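Local structure of geranylgeranyl pyrophosphate synthase (Corynebacterium glutamicum, 3LK5) at residues Q101-I106 against M154-A159; Y219-P224 against H247-A252; D240-Y245 against A359-L364; G264-A267 against P272-D275; G309-P314 against A318-H323. The protein probably condenses allylic and homoallylic five-carbon diphosphates, with magnesium as cofactor, in the building of isoprenoid chains. All coordinates share one frame; numbering follows the deposited sequence.

Interaction 1: Q101-I106 against M154-A159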
# COMPACT_ATOMS: atom_id res chain seq x y z
N GLN A 101 -1.65 -5.84 -8.53
CA GLN A 101 -0.55 -6.07 -9.49
C GLN A 101 0.05 -4.77 -10.00
O GLN A 101 1.26 -4.71 -10.26
CB GLN A 101 -1.07 -6.93 -10.66
CG GLN A 101 -0.08 -7.12 -11.82
CD GLN A 101 1.11 -8.01 -11.50
OE1 GLN A 101 1.41 -8.37 -10.34
NE2 GLN A 101 1.81 -8.39 -12.57
N ALA A 102 -0.79 -3.75 -10.20
CA ALA A 102 -0.27 -2.45 -10.63
C ALA A 102 0.72 -1.94 -9.59
O ALA A 102 1.81 -1.47 -9.95
CB ALA A 102 -1.37 -1.45 -10.85
N CYS A 103 0.36 -2.01 -8.30
CA CYS A 103 1.28 -1.56 -7.24
C CYS A 103 2.57 -2.37 -7.29
O CYS A 103 3.67 -1.81 -7.21
CB CYS A 103 0.66 -1.69 -5.85
SG CYS A 103 1.79 -1.10 -4.51
N ALA A 104 2.44 -3.69 -7.38
CA ALA A 104 3.59 -4.57 -7.42
C ALA A 104 4.56 -4.18 -8.55
O ALA A 104 5.78 -4.08 -8.34
CB ALA A 104 3.13 -6.06 -7.61
N LEU A 105 4.03 -3.96 -9.75
CA LEU A 105 4.88 -3.64 -10.92
C LEU A 105 5.52 -2.26 -10.80
O LEU A 105 6.69 -2.09 -11.13
CB LEU A 105 4.07 -3.72 -12.23
CG LEU A 105 3.45 -5.07 -12.66
CD1 LEU A 105 2.46 -4.83 -13.81
CD2 LEU A 105 4.53 -6.00 -13.16
N ILE A 106 4.74 -1.28 -10.33
CA ILE A 106 5.24 0.08 -10.17
C ILE A 106 6.34 0.12 -9.11
O ILE A 106 7.44 0.67 -9.36
CB ILE A 106 4.09 1.07 -9.86
CG1 ILE A 106 3.18 1.17 -11.08
CG2 ILE A 106 4.64 2.45 -9.46
CD1 ILE A 106 1.80 1.81 -10.79
N MSE A 154 -1.56 4.41 -4.10
CA MSE A 154 -2.95 4.64 -4.51
C MSE A 154 -3.58 3.36 -5.08
O MSE A 154 -4.73 3.04 -4.75
CB MSE A 154 -3.06 5.80 -5.51
CG MSE A 154 -4.50 6.24 -5.75
SE MSE A 154 -5.23 7.25 -4.24
CE MSE A 154 -4.41 8.98 -4.69
N ALA A 155 -2.83 2.66 -5.92
CA ALA A 155 -3.32 1.40 -6.51
C ALA A 155 -3.63 0.41 -5.40
O ALA A 155 -4.63 -0.29 -5.45
CB ALA A 155 -2.32 0.83 -7.47
N LEU A 156 -2.77 0.35 -4.39
CA LEU A 156 -2.99 -0.63 -3.33
C LEU A 156 -4.22 -0.32 -2.48
O LEU A 156 -5.00 -1.24 -2.15
CB LEU A 156 -1.71 -0.82 -2.48
CG LEU A 156 -1.74 -1.87 -1.37
CD1 LEU A 156 -2.09 -3.29 -1.92
CD2 LEU A 156 -0.33 -1.90 -0.71
N VAL A 157 -4.42 0.95 -2.13
CA VAL A 157 -5.64 1.33 -1.41
C VAL A 157 -6.90 1.14 -2.27
O VAL A 157 -7.93 0.71 -1.77
CB VAL A 157 -5.59 2.77 -0.70
CG1 VAL A 157 -4.40 2.85 0.28
CG2 VAL A 157 -5.59 3.87 -1.63
N TRP A 158 -6.77 1.36 -3.56
CA TRP A 158 -7.94 1.16 -4.43
C TRP A 158 -8.26 -0.33 -4.67
O TRP A 158 -9.41 -0.67 -4.91
CB TRP A 158 -7.73 1.89 -5.77
CG TRP A 158 -7.97 3.38 -5.59
CD1 TRP A 158 -8.45 4.02 -4.46
CD2 TRP A 158 -7.78 4.39 -6.58
NE1 TRP A 158 -8.52 5.41 -4.70
CE2 TRP A 158 -8.13 5.63 -6.00
CE3 TRP A 158 -7.31 4.35 -7.91
CZ2 TRP A 158 -8.04 6.83 -6.72
CZ3 TRP A 158 -7.20 5.55 -8.62
CH2 TRP A 158 -7.58 6.77 -8.02
N ALA A 159 -7.23 -1.19 -4.64
CA ALA A 159 -7.51 -2.65 -4.67
C ALA A 159 -8.44 -3.00 -3.52
O ALA A 159 -9.45 -3.72 -3.68
CB ALA A 159 -6.21 -3.49 -4.58
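C103 and A155 mark the close passage of two nearly antiparallel helices, the segments 101-106 and 154-159, whose axes approach to 8.2 Å at a crossing angle of -162°. So short a spacing calls for small residues, and A102, C103 and A155 occupy most of the interface. The methyl of A155 points into the other helix and is shared by two neighbours: its CB lies 4.0 Å from C103 N and 4.2 Å from A102 CB. It thus rests on the backbone between those two residues, a short group that matches the close approach of the axes. Beside this alanine pair, the thiol of C103 reaches the next residue of the partner helix, L156. With SG anti to the backbone N (chi1 -179°), the sulfur comes 4.1 Å from L156 CB, at the root of the leucine and not at its branched end. This is packing within the all-helical fold of trans-prenyl synthases, where helix 87-111 leads on to the magnesium-binding D108 of the aspartate-rich motif, with D112 just past the helix end. No metal is bound in this chain. All the touching residues are buried, and the second subunit contributes to that burial: L156 packs on L156 of the second subunit, while C103 meets D153 of the second subunit. Within the chain, A155 also touches F99 of helix 87-111, and A102 lies on V58 of helix 45-59.

Interaction 2: Y219-P224 against H247-A252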
# COMPACT_ATOMS: atom_id res chain seq x y z
N TYR A 219 0.63 -15.89 -4.98
CA TYR A 219 0.13 -14.60 -5.42
C TYR A 219 -0.67 -14.69 -6.73
O TYR A 219 -1.70 -14.03 -6.90
CB TYR A 219 1.34 -13.68 -5.60
CG TYR A 219 1.00 -12.37 -6.25
CD1 TYR A 219 -0.04 -11.57 -5.74
CD2 TYR A 219 1.75 -11.90 -7.33
CE1 TYR A 219 -0.35 -10.36 -6.33
CE2 TYR A 219 1.49 -10.68 -7.91
CZ TYR A 219 0.43 -9.91 -7.40
OH TYR A 219 0.11 -8.73 -7.98
N THR A 220 -0.20 -15.51 -7.66
CA THR A 220 -0.69 -15.41 -9.04
C THR A 220 -1.79 -16.40 -9.33
O THR A 220 -2.68 -16.11 -10.15
CB THR A 220 0.50 -15.59 -10.03
OG1 THR A 220 1.47 -14.57 -9.76
CG2 THR A 220 0.04 -15.55 -11.52
N ILE A 221 -1.73 -17.55 -8.67
CA ILE A 221 -2.66 -18.61 -8.98
C ILE A 221 -3.40 -19.16 -7.79
O ILE A 221 -4.65 -19.21 -7.80
CB ILE A 221 -1.93 -19.83 -9.73
CG1 ILE A 221 -1.13 -19.28 -10.91
CG2 ILE A 221 -3.02 -20.88 -10.15
CD1 ILE A 221 -0.76 -20.40 -12.03
N ALA A 222 -2.67 -19.61 -6.77
CA ALA A 222 -3.35 -20.30 -5.66
C ALA A 222 -4.30 -19.40 -4.88
O ALA A 222 -5.46 -19.77 -4.65
CB ALA A 222 -2.34 -20.97 -4.69
N ARG A 223 -3.83 -18.24 -4.45
CA ARG A 223 -4.74 -17.39 -3.70
C ARG A 223 -5.87 -16.77 -4.55
O ARG A 223 -6.97 -16.64 -4.03
CB ARG A 223 -4.01 -16.30 -2.87
CG ARG A 223 -3.09 -16.83 -1.75
CD ARG A 223 -3.85 -17.62 -0.71
NE ARG A 223 -2.98 -17.93 0.44
CZ ARG A 223 -3.30 -18.78 1.41
NH1 ARG A 223 -4.50 -19.39 1.43
NH2 ARG A 223 -2.46 -19.00 2.42
N PRO A 224 -5.62 -16.36 -5.82
CA PRO A 224 -6.80 -15.93 -6.62
C PRO A 224 -7.84 -17.05 -6.69
O PRO A 224 -9.01 -16.78 -6.54
CB PRO A 224 -6.18 -15.61 -8.00
CG PRO A 224 -4.81 -14.99 -7.59
CD PRO A 224 -4.35 -16.01 -6.50
N HIS A 247 -0.46 -24.15 -6.32
CA HIS A 247 0.91 -24.25 -5.81
C HIS A 247 1.83 -24.83 -6.93
O HIS A 247 2.85 -24.22 -7.29
CB HIS A 247 0.97 -25.14 -4.56
CG HIS A 247 2.36 -25.55 -4.15
ND1 HIS A 247 3.00 -26.67 -4.66
CD2 HIS A 247 3.20 -25.03 -3.22
CE1 HIS A 247 4.19 -26.79 -4.09
NE2 HIS A 247 4.34 -25.81 -3.21
N ASP A 248 1.41 -25.97 -7.48
CA ASP A 248 2.20 -26.67 -8.52
C ASP A 248 2.29 -25.90 -9.83
O ASP A 248 3.38 -25.66 -10.35
CB ASP A 248 1.64 -28.06 -8.77
CG ASP A 248 1.83 -28.99 -7.60
OD1 ASP A 248 2.47 -28.62 -6.59
OD2 ASP A 248 1.33 -30.11 -7.68
N ILE A 249 1.15 -25.47 -10.36
CA ILE A 249 1.15 -24.70 -11.59
C ILE A 249 1.83 -23.32 -11.40
O ILE A 249 2.51 -22.84 -12.31
CB ILE A 249 -0.30 -24.58 -12.19
CG1 ILE A 249 -0.93 -25.98 -12.39
CG2 ILE A 249 -0.27 -23.77 -13.52
CD1 ILE A 249 0.01 -27.04 -13.17
N GLY A 250 1.65 -22.69 -10.24
CA GLY A 250 2.26 -21.37 -10.02
C GLY A 250 3.79 -21.43 -10.01
O GLY A 250 4.47 -20.52 -10.55
N ILE A 251 4.33 -22.47 -9.36
CA ILE A 251 5.80 -22.65 -9.36
C ILE A 251 6.26 -22.93 -10.81
O ILE A 251 7.21 -22.30 -11.29
CB ILE A 251 6.28 -23.76 -8.38
CG1 ILE A 251 6.06 -23.30 -6.91
CG2 ILE A 251 7.80 -24.12 -8.61
CD1 ILE A 251 6.07 -24.46 -5.94
N ALA A 252 5.58 -23.84 -11.50
CA ALA A 252 5.95 -24.15 -12.90
C ALA A 252 5.91 -22.91 -13.78
O ALA A 252 6.76 -22.72 -14.66
CB ALA A 252 5.04 -25.27 -13.46
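Segments 219-224 and 247-252 run almost antiparallel, at 168°, with their axes 8.1 Å apart; I221 faces G250 and A222 faces H247. The first helix is irregular here: it has a wider pi-type turn at 219-222 and a kink at P224, whose ring nitrogen carries no hydrogen for the usual backbone bond. I221 does most of the touching. Its CG1 lies beside the backbone N (chi1 -51°) and the chain extends from there, carrying CD1 over the backbone of the opposite helix. CD1 ends 3.8 Å from G250 CA and 3.7 Å from I249 CG2. Glycine suits this point because its bare backbone lets the isoleucine lie directly against the helix. The two isoleucines meet through one methyl each, their side chains crossing at a slant, and the remainder of I249 heads off elsewhere. The next residue, A222, brings its CB to 4.0 Å from H247 N, one turn back from G250, a small methyl against the main chain. H247 sets off from its backbone away from the other helix, and its imidazole donates through ND1 to D248 OD1, a bond of 2.8 Å. The acceptor lies in the ring plane and is met on its anti side, while I251 CD1 covers one face of the ring, which should restrain its rotation. D248 OD2 in turn bonds S343 of helix 329-347. The pair sits inside a helical bundle: helix 65-78 packs on I221 through Y69, helix 355-369 receives I249 at A365 and T369, and helix 329-347 lies against I251 and A252 through L340.

Interaction 3: D240-Y245 against A359-L364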
# COMPACT_ATOMS: atom_id res chain seq x y z
N ASP A 240 -9.06 -27.10 -1.20
CA ASP A 240 -7.78 -27.82 -1.08
C ASP A 240 -7.22 -28.24 -2.44
O ASP A 240 -6.01 -28.07 -2.73
CB ASP A 240 -7.95 -29.05 -0.16
CG ASP A 240 -6.64 -29.47 0.44
OD1 ASP A 240 -6.13 -30.54 0.04
OD2 ASP A 240 -6.10 -28.72 1.27
N ALA A 241 -8.09 -28.79 -3.29
CA ALA A 241 -7.67 -29.20 -4.64
C ALA A 241 -7.17 -28.03 -5.47
O ALA A 241 -6.14 -28.14 -6.14
CB ALA A 241 -8.78 -29.92 -5.35
N LEU A 242 -7.90 -26.89 -5.42
CA LEU A 242 -7.50 -25.68 -6.13
C LEU A 242 -6.17 -25.09 -5.64
O LEU A 242 -5.31 -24.62 -6.45
CB LEU A 242 -8.61 -24.62 -6.01
CG LEU A 242 -9.95 -25.03 -6.63
CD1 LEU A 242 -10.99 -23.88 -6.43
CD2 LEU A 242 -9.82 -25.42 -8.11
N LEU A 243 -5.97 -25.11 -4.32
CA LEU A 243 -4.75 -24.58 -3.74
C LEU A 243 -3.55 -25.44 -4.12
O LEU A 243 -2.47 -24.89 -4.35
CB LEU A 243 -4.84 -24.46 -2.19
CG LEU A 243 -5.62 -23.24 -1.66
CD1 LEU A 243 -5.87 -23.41 -0.11
CD2 LEU A 243 -4.89 -21.93 -1.96
N HIS A 244 -3.74 -26.75 -4.20
CA HIS A 244 -2.65 -27.65 -4.65
C HIS A 244 -2.33 -27.42 -6.11
O HIS A 244 -1.17 -27.31 -6.50
CB HIS A 244 -3.02 -29.11 -4.44
CG HIS A 244 -2.83 -29.60 -3.04
ND1 HIS A 244 -1.59 -29.71 -2.45
CD2 HIS A 244 -3.71 -30.11 -2.15
CE1 HIS A 244 -1.72 -30.22 -1.24
NE2 HIS A 244 -3.00 -30.49 -1.03
N TYR A 245 -3.37 -27.36 -6.94
CA TYR A 245 -3.18 -26.95 -8.33
C TYR A 245 -2.42 -25.63 -8.44
O TYR A 245 -1.44 -25.51 -9.20
CB TYR A 245 -4.54 -26.86 -9.04
CG TYR A 245 -4.56 -26.15 -10.39
CD1 TYR A 245 -4.57 -26.89 -11.60
CD2 TYR A 245 -4.59 -24.73 -10.46
CE1 TYR A 245 -4.64 -26.21 -12.84
CE2 TYR A 245 -4.63 -24.05 -11.66
CZ TYR A 245 -4.67 -24.79 -12.86
OH TYR A 245 -4.73 -24.06 -14.02
N ALA A 359 -11.77 -28.19 -17.85
CA ALA A 359 -11.15 -28.09 -19.16
C ALA A 359 -10.36 -26.81 -19.29
O ALA A 359 -9.22 -26.78 -19.78
CB ALA A 359 -12.22 -28.20 -20.29
N GLN A 360 -10.98 -25.72 -18.88
CA GLN A 360 -10.29 -24.45 -18.98
C GLN A 360 -9.16 -24.29 -17.95
O GLN A 360 -8.15 -23.64 -18.25
CB GLN A 360 -11.31 -23.31 -18.87
CG GLN A 360 -12.27 -23.22 -20.06
CD GLN A 360 -11.59 -23.45 -21.41
OE1 GLN A 360 -10.70 -22.70 -21.82
NE2 GLN A 360 -11.99 -24.51 -22.10
N LEU A 361 -9.31 -24.85 -16.75
CA LEU A 361 -8.17 -24.84 -15.79
C LEU A 361 -6.98 -25.66 -16.34
O LEU A 361 -5.84 -25.28 -16.20
CB LEU A 361 -8.58 -25.37 -14.39
CG LEU A 361 -9.42 -24.32 -13.64
CD1 LEU A 361 -10.14 -24.95 -12.48
CD2 LEU A 361 -8.52 -23.12 -13.13
N ARG A 362 -7.28 -26.76 -17.01
CA ARG A 362 -6.19 -27.52 -17.67
C ARG A 362 -5.52 -26.71 -18.76
O ARG A 362 -4.29 -26.63 -18.84
CB ARG A 362 -6.73 -28.85 -18.24
CG ARG A 362 -7.23 -29.82 -17.16
CD ARG A 362 -7.78 -31.13 -17.79
NE ARG A 362 -6.77 -31.74 -18.68
CZ ARG A 362 -5.82 -32.58 -18.27
NH1 ARG A 362 -5.75 -32.95 -16.98
NH2 ARG A 362 -4.94 -33.08 -19.14
N ALA A 363 -6.34 -26.09 -19.61
CA ALA A 363 -5.81 -25.26 -20.69
C ALA A 363 -4.99 -24.07 -20.19
O ALA A 363 -3.93 -23.75 -20.75
CB ALA A 363 -6.95 -24.77 -21.62
N LEU A 364 -5.48 -23.41 -19.13
CA LEU A 364 -4.74 -22.30 -18.54
C LEU A 364 -3.37 -22.71 -18.01
O LEU A 364 -2.39 -21.98 -18.17
CB LEU A 364 -5.52 -21.66 -17.40
CG LEU A 364 -6.28 -20.38 -17.63
CD1 LEU A 364 -6.93 -20.03 -16.32
CD2 LEU A 364 -5.36 -19.25 -18.09
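Y245 spans the gap to L361 from a helix that is otherwise distant: the axes of segments 240-245 and 359-364 are 13.0 Å apart and run nearly parallel, at 17°. The side chain leaves CB toward the other helix with CG anti to the backbone N (chi1 167°), which sends the ring straight out across the gap. Along the ring the first atom to come near is CE1, which lies 3.7 Å from L361 O. CZ follows, with L361 CD2 at 4.2 Å, so the leucine methyl packs against the hydroxyl end of the ring. At the tip, OH donates a 2.7 Å hydrogen bond to L361 O. This carbonyl lies at the ring's edge, near its plane, whereas the hydroxyl is tilted 30° from the carbonyl plane. The approach is thus oblique. OH also lies 4.2 Å from L364 CB, one turn further on, and is hydrogen-bonded to the hydroxyl of Y69 from helix 65-78. A tyrosine fits such a place well: it is long enough to bridge separated helices, apolar along most of its length, and polar at the point where it reaches a main-chain oxygen. L242, one turn back, adds a looser contact through CD2, 4.4 Å from L361 CD1. Leucines suit the remainder of this buried interface, with L361 and L364 also packing on Y69. A buried tyrosine that bonds to a main-chain carbonyl of another helix, here joining the C-terminal helix 355-369 to helix 236-263, belongs to the hydrophobic interior of an all-helical bundle, away from the magnesium-binding aspartates.

Interaction 4: G264-A267 against P272-D275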
# COMPACT_ATOMS: atom_id res chain seq x y z
N GLY A 264 14.27 -16.77 -24.16
CA GLY A 264 13.16 -16.43 -25.04
C GLY A 264 13.40 -15.22 -25.91
O GLY A 264 14.11 -14.28 -25.51
N ASP A 265 12.77 -15.23 -27.07
CA ASP A 265 12.77 -14.11 -28.03
C ASP A 265 11.99 -12.91 -27.48
O ASP A 265 10.96 -13.11 -26.83
CB ASP A 265 12.15 -14.57 -29.34
CG ASP A 265 12.47 -13.65 -30.49
OD1 ASP A 265 13.47 -13.92 -31.18
OD2 ASP A 265 11.74 -12.65 -30.68
N PRO A 266 12.48 -11.67 -27.73
CA PRO A 266 11.76 -10.45 -27.28
C PRO A 266 10.30 -10.39 -27.77
O PRO A 266 9.45 -9.85 -27.07
CB PRO A 266 12.58 -9.30 -27.88
CG PRO A 266 13.71 -9.94 -28.68
CD PRO A 266 13.82 -11.36 -28.26
N ALA A 267 10.04 -10.94 -28.95
CA ALA A 267 8.67 -11.07 -29.47
C ALA A 267 7.72 -11.81 -28.51
O ALA A 267 6.51 -11.56 -28.51
CB ALA A 267 8.68 -11.72 -30.84
N PRO A 272 14.14 -7.06 -23.84
CA PRO A 272 15.32 -7.48 -24.60
C PRO A 272 15.76 -8.90 -24.21
O PRO A 272 15.54 -9.34 -23.06
CB PRO A 272 16.37 -6.44 -24.19
CG PRO A 272 15.56 -5.23 -23.81
CD PRO A 272 14.37 -5.80 -23.11
N ALA A 273 16.35 -9.62 -25.16
CA ALA A 273 16.86 -10.98 -24.93
C ALA A 273 17.75 -10.99 -23.68
O ALA A 273 18.61 -10.11 -23.53
CB ALA A 273 17.63 -11.49 -26.19
N GLY A 274 17.52 -11.94 -22.78
CA GLY A 274 18.39 -12.17 -21.63
C GLY A 274 18.33 -11.11 -20.55
O GLY A 274 19.22 -11.01 -19.71
N ASP A 275 17.25 -10.33 -20.58
CA ASP A 275 17.01 -9.30 -19.58
C ASP A 275 17.26 -9.77 -18.16
O ASP A 275 17.78 -9.01 -17.34
CB ASP A 275 15.56 -8.84 -19.70
CG ASP A 275 15.33 -7.51 -19.07
OD1 ASP A 275 15.99 -6.54 -19.51
OD2 ASP A 275 14.49 -7.44 -18.14
O HOH W 1 15.02 -13.54 -23.24
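Apolar contact between the two segments is slight and comes from P266 and A273, where the proline's CD lies 4.3 Å from the alanine's CB. A ring carbon meets a lone methyl at the protein surface, and most of the small buried area lies on these two residues. A looser approach brings G264 O to 4.3 Å from A273 CA. The polar link between the segments is made by a water. It lies 2.6 Å from G264 O and accepts from G274 N at 3.0 Å, so one solvent molecule joins the carbonyl just beyond helix 236-263 to an amide of the facing turn. That turn, P272 to D275, is a type II beta turn, closed by a bond of 3.2 Å from D275 N to P272 O. Its shape is set at the two central positions: A273 is extended at the second, and G274 takes the third with a positive phi of 72°, which glycine tolerates easily. G274 is also the N-cap of helix 275-278. The other segment is capped too. D265 precedes the short helix 266-269, and its OD2 accepts from A267 N at 3.0 Å, on the anti side of the carboxylate and 20° out of its plane. Aspartate is well suited to an N-cap, since its short side chain can fold back on a backbone amide of the first turn, while P266, lacking an amide hydrogen, fits the first helical position.

Interaction 5: G309-P314 against A318-H323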
# COMPACT_ATOMS: atom_id res chain seq x y z
N GLY A 309 23.93 -9.56 -13.62
CA GLY A 309 23.50 -8.30 -13.02
C GLY A 309 24.52 -7.20 -13.20
O GLY A 309 24.37 -6.11 -12.64
N LYS A 310 25.56 -7.48 -13.99
CA LYS A 310 26.66 -6.53 -14.21
C LYS A 310 26.94 -6.27 -15.69
O LYS A 310 27.36 -5.18 -16.05
CB LYS A 310 27.93 -7.01 -13.50
CG LYS A 310 27.81 -7.07 -11.98
CD LYS A 310 29.03 -7.69 -11.34
CE LYS A 310 28.66 -8.52 -10.12
NZ LYS A 310 29.77 -9.43 -9.75
N VAL A 311 26.72 -7.26 -16.54
CA VAL A 311 26.90 -7.07 -17.98
C VAL A 311 25.69 -6.40 -18.63
O VAL A 311 24.58 -6.41 -18.07
CB VAL A 311 27.26 -8.39 -18.72
CG1 VAL A 311 28.60 -8.92 -18.24
CG2 VAL A 311 26.16 -9.43 -18.55
N THR A 312 25.90 -5.85 -19.82
CA THR A 312 24.93 -5.01 -20.51
C THR A 312 24.79 -5.36 -22.00
O THR A 312 23.67 -5.45 -22.52
CB THR A 312 25.30 -3.49 -20.29
OG1 THR A 312 24.40 -2.92 -19.34
CG2 THR A 312 25.28 -2.66 -21.59
N SER A 313 25.92 -5.57 -22.68
CA SER A 313 25.90 -5.78 -24.12
C SER A 313 25.26 -7.13 -24.49
O SER A 313 25.42 -8.11 -23.76
CB SER A 313 27.31 -5.68 -24.71
OG SER A 313 28.02 -6.90 -24.58
N PRO A 314 24.53 -7.18 -25.63
CA PRO A 314 23.95 -8.44 -26.10
C PRO A 314 24.99 -9.57 -26.16
O PRO A 314 24.70 -10.68 -25.73
CB PRO A 314 23.44 -8.09 -27.51
CG PRO A 314 23.13 -6.63 -27.43
CD PRO A 314 24.14 -6.04 -26.48
N ALA A 318 24.89 -13.00 -24.04
CA ALA A 318 24.81 -14.26 -24.76
C ALA A 318 25.89 -15.26 -24.27
O ALA A 318 25.63 -16.47 -24.14
CB ALA A 318 24.94 -14.03 -26.28
N VAL A 319 27.09 -14.74 -24.03
CA VAL A 319 28.21 -15.58 -23.57
C VAL A 319 27.88 -16.19 -22.20
O VAL A 319 28.11 -17.38 -21.99
CB VAL A 319 29.57 -14.78 -23.60
CG1 VAL A 319 30.62 -15.43 -22.72
CG2 VAL A 319 30.04 -14.62 -25.04
N ILE A 320 27.33 -15.40 -21.29
CA ILE A 320 26.92 -15.92 -19.97
C ILE A 320 25.80 -16.96 -20.18
O ILE A 320 25.77 -18.02 -19.52
CB ILE A 320 26.34 -14.81 -19.06
CG1 ILE A 320 27.36 -13.68 -18.76
CG2 ILE A 320 25.71 -15.39 -17.78
CD1 ILE A 320 28.70 -14.11 -18.25
N THR A 321 24.88 -16.62 -21.07
CA THR A 321 23.74 -17.49 -21.34
C THR A 321 24.19 -18.87 -21.86
O THR A 321 23.68 -19.91 -21.40
CB THR A 321 22.79 -16.83 -22.33
OG1 THR A 321 22.24 -15.67 -21.70
CG2 THR A 321 21.66 -17.78 -22.66
N GLU A 322 25.14 -18.87 -22.79
CA GLU A 322 25.69 -20.14 -23.31
C GLU A 322 26.43 -20.93 -22.22
O GLU A 322 26.36 -22.16 -22.19
CB GLU A 322 26.55 -19.95 -24.58
CG GLU A 322 25.77 -19.51 -25.86
CD GLU A 322 24.48 -20.36 -26.11
OE1 GLU A 322 24.46 -21.56 -25.83
OE2 GLU A 322 23.47 -19.80 -26.61
N HIS A 323 27.13 -20.23 -21.31
CA HIS A 323 27.77 -20.91 -20.18
C HIS A 323 26.69 -21.59 -19.32
O HIS A 323 26.85 -22.75 -18.94
CB HIS A 323 28.62 -19.97 -19.30
CG HIS A 323 29.94 -19.57 -19.89
ND1 HIS A 323 30.87 -20.48 -20.35
CD2 HIS A 323 30.52 -18.35 -20.03
CE1 HIS A 323 31.94 -19.84 -20.79
NE2 HIS A 323 31.77 -18.55 -20.58
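V311 brings its CG2 methyl within 4.4 Å of I320 CG1. Both side chains set off toward the other segment, and the two branched groups make a loose apolar contact between the incoming loop and the helix it leads into. I320 is the buried partner, packing also on I277, while V311 touches D316 and I317 of the same helix. Branched aliphatic residues suit this place because they offer a compact greasy surface close to the backbone. The loop then enters helix 314-326 through a classical N-cap: S313 stands just before the first turn, and its OG bonds to D316 N, an amide of that turn. P314 follows at the first helical position, where its lack of an amide hydrogen costs nothing. Its carbonyl does take part in the helix, accepting from A318 N at 2.9 Å in the i to i+4 pattern. The bond is fairly straight at the hydrogen, 153°, and the donor is tilted 20° from the carbonyl plane. The methyl of A318 comes alongside the same oxygen, with CB 3.4 Å from P314 O; a small side chain suits this exposed position at the start of the second turn.

In the fold
From the N terminus, interaction 1 comes first, joining helices 87-111 and 144-164 across 47 intervening residues. It closes before interaction 2 opens, yet the two meet in space through the probable hydrogen bond between Q101 and Y219. Interaction 2 pairs the successive helices 205-231 and 236-263, and its segments alternate with those of interaction 3, which shares helix 236-263 and ties the C-terminal helix 355-369 to it. The long loop closed by interaction 3 contains both interactions 4 and 5. These are short local closures, one after helix 236-263 and one at the start of helix 314-326; the centres of interactions 4 and 5 are about 12 Å apart.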